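Local coordinates for dehydrogenase (Chromobacterium violaceum, PDB 3Q2I), which probably uses NAD to oxidise the sugar ring of UDP-GlcNAcA, a step required in making 2,3-diacetamido-2,3-dideoxy-D-mannuronic acid, at residues N27-L32 with E57-R62; A36-L41 with Y307-I312. All blocks are in the same frame, centred on the assembly; numbering follows the deposited sequence.

Contact 1 of 2, residues N27-L32 with E57-R62; sequences NHFGAL and ERTGAR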
loop_
_atom_site.group_PDB
_atom_site.type_symbol
_atom_site.label_atom_id
_atom_site.label_comp_id
_atom_site.label_asym_id
_atom_site.label_seq_id
_atom_site.Cartn_x
_atom_site.Cartn_y
_atom_site.Cartn_z
ATOM N N ASN A 27 34.620 20.521 26.781
ATOM C CA ASN A 27 35.488 19.416 26.406
ATOM C C ASN A 27 36.418 19.760 25.240
ATOM O O ASN A 27 37.483 19.153 25.105
ATOM C CB ASN A 27 34.685 18.188 25.932
ATOM C CG ASN A 27 33.795 17.638 27.003
ATOM O OD1 ASN A 27 33.911 16.474 27.388
ATOM N ND2 ASN A 27 32.865 18.449 27.453
ATOM N N HIS A 28 35.971 20.647 24.356
ATOM C CA HIS A 28 36.802 21.105 23.258
ATOM C C HIS A 28 37.873 22.054 23.805
ATOM O O HIS A 28 39.046 21.944 23.402
ATOM C CB HIS A 28 35.970 21.811 22.180
ATOM C CG HIS A 28 35.077 20.876 21.405
ATOM N ND1 HIS A 28 35.372 20.446 20.123
ATOM C CD2 HIS A 28 33.882 20.318 21.729
ATOM C CE1 HIS A 28 34.407 19.638 19.700
ATOM N NE2 HIS A 28 33.488 19.556 20.652
ATOM N N PHE A 29 37.474 22.960 24.704
ATOM C CA PHE A 29 38.513 23.814 25.358
ATOM C C PHE A 29 39.605 22.946 26.005
ATOM O O PHE A 29 40.815 23.151 25.781
ATOM C CB PHE A 29 37.897 24.781 26.386
ATOM C CG PHE A 29 36.861 25.751 25.833
ATOM C CD1 PHE A 29 36.823 26.105 24.488
ATOM C CD2 PHE A 29 35.881 26.274 26.676
ATOM C CE1 PHE A 29 35.868 27.001 24.029
ATOM C CE2 PHE A 29 34.920 27.172 26.231
ATOM C CZ PHE A 29 34.902 27.539 24.879
ATOM N N GLY A 30 39.215 21.978 26.824
ATOM C CA GLY A 30 40.163 21.065 27.454
ATOM C C GLY A 30 41.051 20.385 26.430
ATOM O O GLY A 30 42.276 20.285 26.599
ATOM N N ALA A 31 40.441 19.893 25.352
ATOM C CA ALA A 31 41.188 19.197 24.326
ATOM C C ALA A 31 42.239 20.098 23.694
ATOM O O ALA A 31 43.359 19.654 23.424
ATOM C CB ALA A 31 40.230 18.655 23.246
ATOM N N LEU A 32 41.837 21.327 23.413
ATOM C CA LEU A 32 42.701 22.298 22.759
ATOM C C LEU A 32 43.820 22.735 23.708
ATOM O O LEU A 32 44.976 22.865 23.279
ATOM C CB LEU A 32 41.905 23.503 22.281
ATOM C CG LEU A 32 41.198 23.232 20.943
ATOM C CD1 LEU A 32 40.008 24.166 20.828
ATOM C CD2 LEU A 32 42.172 23.412 19.800
ATOM N N GLU A 57 37.191 34.551 28.759
ATOM C CA GLU A 57 38.031 34.640 29.935
ATOM C C GLU A 57 38.793 33.346 30.202
ATOM O O GLU A 57 39.987 33.374 30.499
ATOM C CB GLU A 57 37.207 35.200 31.100
ATOM C CG GLU A 57 36.553 36.521 30.664
ATOM C CD GLU A 57 35.608 37.144 31.686
ATOM O OE1 GLU A 57 34.882 36.381 32.375
ATOM O OE2 GLU A 57 35.573 38.405 31.766
ATOM N N ARG A 58 38.169 32.194 29.952
ATOM C CA ARG A 58 38.877 30.936 30.106
ATOM C C ARG A 58 39.988 30.716 29.062
ATOM O O ARG A 58 41.026 30.132 29.377
ATOM C CB ARG A 58 37.922 29.735 30.065
ATOM C CG ARG A 58 38.599 28.428 30.457
ATOM C CD ARG A 58 37.891 27.215 29.870
ATOM N NE ARG A 58 38.765 26.071 29.615
ATOM C CZ ARG A 58 38.413 24.811 29.872
ATOM N NH1 ARG A 58 39.237 23.805 29.613
ATOM N NH2 ARG A 58 37.241 24.565 30.438
ATOM N N THR A 59 39.737 31.082 27.809
ATOM C CA THR A 59 40.556 30.560 26.702
ATOM C C THR A 59 41.490 31.636 26.163
ATOM O O THR A 59 42.470 31.308 25.497
ATOM C CB THR A 59 39.643 30.154 25.515
ATOM O OG1 THR A 59 38.954 31.305 25.038
ATOM C CG2 THR A 59 38.662 29.073 25.946
ATOM N N GLY A 60 41.165 32.901 26.416
ATOM C CA GLY A 60 41.947 34.026 25.894
ATOM C C GLY A 60 41.613 34.413 24.460
ATOM O O GLY A 60 42.126 35.399 23.924
ATOM N N ALA A 61 40.778 33.612 23.796
ATOM C CA ALA A 61 40.383 33.872 22.420
ATOM C C ALA A 61 39.625 35.182 22.314
ATOM O O ALA A 61 39.020 35.583 23.301
ATOM C CB ALA A 61 39.444 32.724 21.971
ATOM N N ARG A 62 39.598 35.813 21.137
ATOM C CA ARG A 62 38.680 36.916 20.904
ATOM C C ARG A 62 37.241 36.432 20.840
ATOM O O ARG A 62 36.988 35.340 20.302
ATOM C CB ARG A 62 38.935 37.636 19.588
ATOM C CG ARG A 62 40.373 38.093 19.359
ATOM C CD ARG A 62 40.590 38.352 17.873
ATOM N NE ARG A 62 41.580 39.396 17.644
ATOM C CZ ARG A 62 42.752 39.204 17.044
ATOM N NH1 ARG A 62 43.080 37.991 16.610
ATOM N NH2 ARG A 62 43.583 40.231 16.886
#

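Contact 2 of 2, residues A36-L41 with Y307-I312; sequences ADRAEL and YYDNVI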
loop_
_atom_site.group_PDB
_atom_site.type_symbol
_atom_site.label_atom_id
_atom_site.label_comp_id
_atom_site.label_asym_id
_atom_site.label_seq_id
_atom_site.Cartn_x
_atom_site.Cartn_y
_atom_site.Cartn_z
ATOM N N ALA A 36 48.067 22.354 23.153
ATOM C CA ALA A 36 48.459 23.762 22.990
ATOM C C ALA A 36 49.761 24.021 22.197
ATOM O O ALA A 36 49.961 25.123 21.696
ATOM C CB ALA A 36 48.536 24.477 24.350
ATOM N N ASP A 37 50.642 23.040 22.071
ATOM C CA ASP A 37 51.852 23.234 21.275
ATOM C C ASP A 37 51.623 23.133 19.769
ATOM O O ASP A 37 52.414 23.672 18.995
ATOM C CB ASP A 37 52.940 22.229 21.669
ATOM C CG ASP A 37 53.594 22.561 23.014
ATOM O OD1 ASP A 37 53.535 23.728 23.472
ATOM O OD2 ASP A 37 54.169 21.634 23.627
ATOM N N ARG A 38 50.542 22.461 19.351
ATOM C CA ARG A 38 50.244 22.209 17.938
ATOM C C ARG A 38 49.066 23.064 17.475
ATOM O O ARG A 38 48.824 23.254 16.278
ATOM C CB ARG A 38 49.935 20.730 17.684
ATOM C CG ARG A 38 51.132 19.815 17.456
ATOM C CD ARG A 38 50.722 18.450 16.910
ATOM N NE ARG A 38 49.956 17.705 17.903
ATOM C CZ ARG A 38 49.250 16.598 17.686
ATOM N NH1 ARG A 38 48.619 16.055 18.715
ATOM N NH2 ARG A 38 49.176 16.015 16.488
ATOM N N ALA A 39 48.302 23.578 18.434
ATOM C CA ALA A 39 47.006 24.169 18.128
ATOM C C ALA A 39 46.696 25.335 19.052
ATOM O O ALA A 39 47.010 25.296 20.247
ATOM C CB ALA A 39 45.904 23.106 18.297
ATOM N N GLU A 40 45.997 26.332 18.523
ATOM C CA GLU A 40 45.423 27.361 19.367
ATOM C C GLU A 40 43.999 27.751 18.979
ATOM O O GLU A 40 43.621 27.723 17.802
ATOM C CB GLU A 40 46.292 28.617 19.331
ATOM C CG GLU A 40 46.313 29.294 17.969
ATOM C CD GLU A 40 47.506 30.223 17.801
ATOM O OE1 GLU A 40 47.979 30.379 16.650
ATOM O OE2 GLU A 40 47.948 30.794 18.825
ATOM N N LEU A 41 43.238 28.147 19.994
ATOM C CA LEU A 41 41.885 28.646 19.811
ATOM C C LEU A 41 41.929 30.169 19.823
ATOM O O LEU A 41 42.205 30.772 20.861
ATOM C CB LEU A 41 40.983 28.097 20.925
ATOM C CG LEU A 41 39.528 28.562 20.883
ATOM C CD1 LEU A 41 38.792 27.944 19.688
ATOM C CD2 LEU A 41 38.942 28.010 22.180
ATOM N N TYR A 307 40.431 12.755 19.530
ATOM C CA TYR A 307 39.802 13.200 18.304
ATOM C C TYR A 307 40.585 14.360 17.729
ATOM O O TYR A 307 40.851 14.454 16.520
ATOM C CB TYR A 307 38.342 13.661 18.565
ATOM C CG TYR A 307 37.632 13.952 17.274
ATOM C CD1 TYR A 307 37.494 15.255 16.789
ATOM C CD2 TYR A 307 37.177 12.892 16.507
ATOM C CE1 TYR A 307 36.890 15.495 15.565
ATOM C CE2 TYR A 307 36.574 13.136 15.279
ATOM C CZ TYR A 307 36.435 14.424 14.826
ATOM O OH TYR A 307 35.867 14.598 13.573
ATOM N N TYR A 308 40.956 15.293 18.597
ATOM C CA TYR A 308 41.699 16.432 18.118
ATOM C C TYR A 308 43.084 16.061 17.533
ATOM O O TYR A 308 43.511 16.690 16.577
ATOM C CB TYR A 308 41.835 17.440 19.258
ATOM C CG TYR A 308 40.774 18.493 19.201
ATOM C CD1 TYR A 308 40.954 19.660 18.488
ATOM C CD2 TYR A 308 39.522 18.258 19.773
ATOM C CE1 TYR A 308 39.973 20.622 18.405
ATOM C CE2 TYR A 308 38.566 19.226 19.730
ATOM C CZ TYR A 308 38.740 20.376 19.007
ATOM O OH TYR A 308 37.741 21.314 19.007
ATOM N N ASP A 309 43.728 15.006 18.015
ATOM C CA ASP A 309 45.034 14.602 17.460
ATOM C C ASP A 309 44.836 14.228 15.974
ATOM O O ASP A 309 45.615 14.645 15.122
ATOM C CB ASP A 309 45.567 13.398 18.235
ATOM C CG ASP A 309 46.892 12.862 17.689
ATOM O OD1 ASP A 309 47.808 13.684 17.512
ATOM O OD2 ASP A 309 47.020 11.650 17.409
ATOM N N ASN A 310 43.789 13.464 15.625
ATOM C CA ASN A 310 43.567 13.189 14.203
ATOM C C ASN A 310 43.283 14.426 13.344
ATOM O O ASN A 310 43.716 14.488 12.179
ATOM C CB ASN A 310 42.494 12.092 14.009
ATOM C CG ASN A 310 42.016 11.990 12.561
ATOM O OD1 ASN A 310 40.889 12.366 12.262
ATOM N ND2 ASN A 310 42.859 11.469 11.664
ATOM N N VAL A 311 42.541 15.396 13.877
ATOM C CA VAL A 311 42.191 16.586 13.132
ATOM C C VAL A 311 43.469 17.404 12.890
ATOM O O VAL A 311 43.694 17.886 11.782
ATOM C CB VAL A 311 41.166 17.427 13.881
ATOM C CG1 VAL A 311 40.918 18.776 13.236
ATOM C CG2 VAL A 311 39.823 16.637 14.030
ATOM N N ILE A 312 44.276 17.516 13.943
ATOM C CA ILE A 312 45.586 18.185 13.823
ATOM C C ILE A 312 46.489 17.492 12.830
ATOM O O ILE A 312 46.969 18.154 11.919
ATOM C CB ILE A 312 46.245 18.340 15.215
ATOM C CG1 ILE A 312 45.478 19.417 15.992
ATOM C CG2 ILE A 312 47.742 18.812 15.093
ATOM C CD1 ILE A 312 45.657 19.261 17.497
#

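Contact 1 of 2, residues N27-L32 with E57-R62
One face of the F29 ring is covered by the methyl group of T59: T59 CG2 stands 3.8 Å from the centroid of the F29 ring, 11° off its normal, a CH-pi contact over the middle of the face. The second flat group is the guanidinium of R58, which lies against the same phenylalanine nearer its backbone. F29 CB sits over one guanidinium face, offset toward the rim and 3.5 Å from R58 CZ, while ring and guanidinium planes stand 60° apart, so the two do not stack. R58 reaches this place because its CG is anti to the backbone N (chi1 -170°) and the chain beyond stays extended, bringing CD to 3.9 Å from F29 CD2. R58 NH1 ends near G30 N, but both are donors and no bond forms; the charge is paired with E33 through NE. Threonine suits its position by serving two purposes: the methyl meets the ring, while T59 OG1 accepts from A61 N at 3.2 Å in an ST turn and also bonds to A55 O. G60, with the positive phi that glycine tolerates, turns the chain out of helix 49-59. F29 also packs on L18 and L41 of the sheet. Helices 25-34 and 49-59, before and after strand 39-45, pack together on one side of the parallel sheet, as in a Rossmann fold, the first following a glycine-rich turn consistent with its dinucleotide-binding motif.

Contact 2 of 2, residues A36-L41 with Y307-I312
R38 bends at chi3 (-67°) to bring its guanidinium to D309, and D309 holds CG anti to its own backbone N (chi1 177°), which carries the carboxylate out to meet it. The two groups join end-on through both terminal nitrogens of the arginine, yet both bonds fall on a single oxygen: R38 NH1 lies 2.8 Å and R38 NH2 2.9 Å from D309 OD1. The oxygen sits in the guanidinium plane, at its edge, while the carboxylate is turned 57° from that plane, so this is a forked grip on one atom and not the paired, coplanar bridge in which each nitrogen takes its own oxygen. Both bonds are accordingly well short of straight. NH1 comes to OD1 from the anti side, NH2 nearly in line with the C-O bond. The other oxygen, OD2, is bridged to K313, so the carboxylate stands between two positive side chains, which would be expected to favour its ionised form.

I312 supplies the apolar half of the contact. Its CG2 lies over a face of the guanidinium, 3.4 Å from R38 NH2, and also meets the arginine's methylenes at CD, 3.5 Å away. The other branch ends in CD1, 3.9 Å from A39 CB; the branched isoleucine can thus serve both neighbours, and the small A39 side chain probably helps I312 fit against the start of the strand.

The contact joins the two family regions of the chain: strand 39-45, beside strand 14-19 in the parallel Rossmann sheet, meets helix 304-315 from the C-terminal region. A39 also packs on F16 and on L32 of helix 25-34, and I312 on H35.

Helix 25-34 and strand 39-45, consecutive in the Rossmann fold, tie the two contacts together, whose centres are 12 Å apart. H28 ND1 and Y308 OH, 2.8 Å apart, probably share a hydrogen bond between the helix of contact 1 and that of contact 2, and A31 CB packs 3.6 Å from Y308 CD2. On the strand itself, F29 CD1 lies 3.7 Å from L41 CD2, so the phenylalanine of contact 1 rests on the strand that begins in contact 2. For contact 1, the F29 side chain is about 9 Å from a bound NADH and G30 about 14 Å from the bound UDP-sugar. Neither pair of segments touches another subunit.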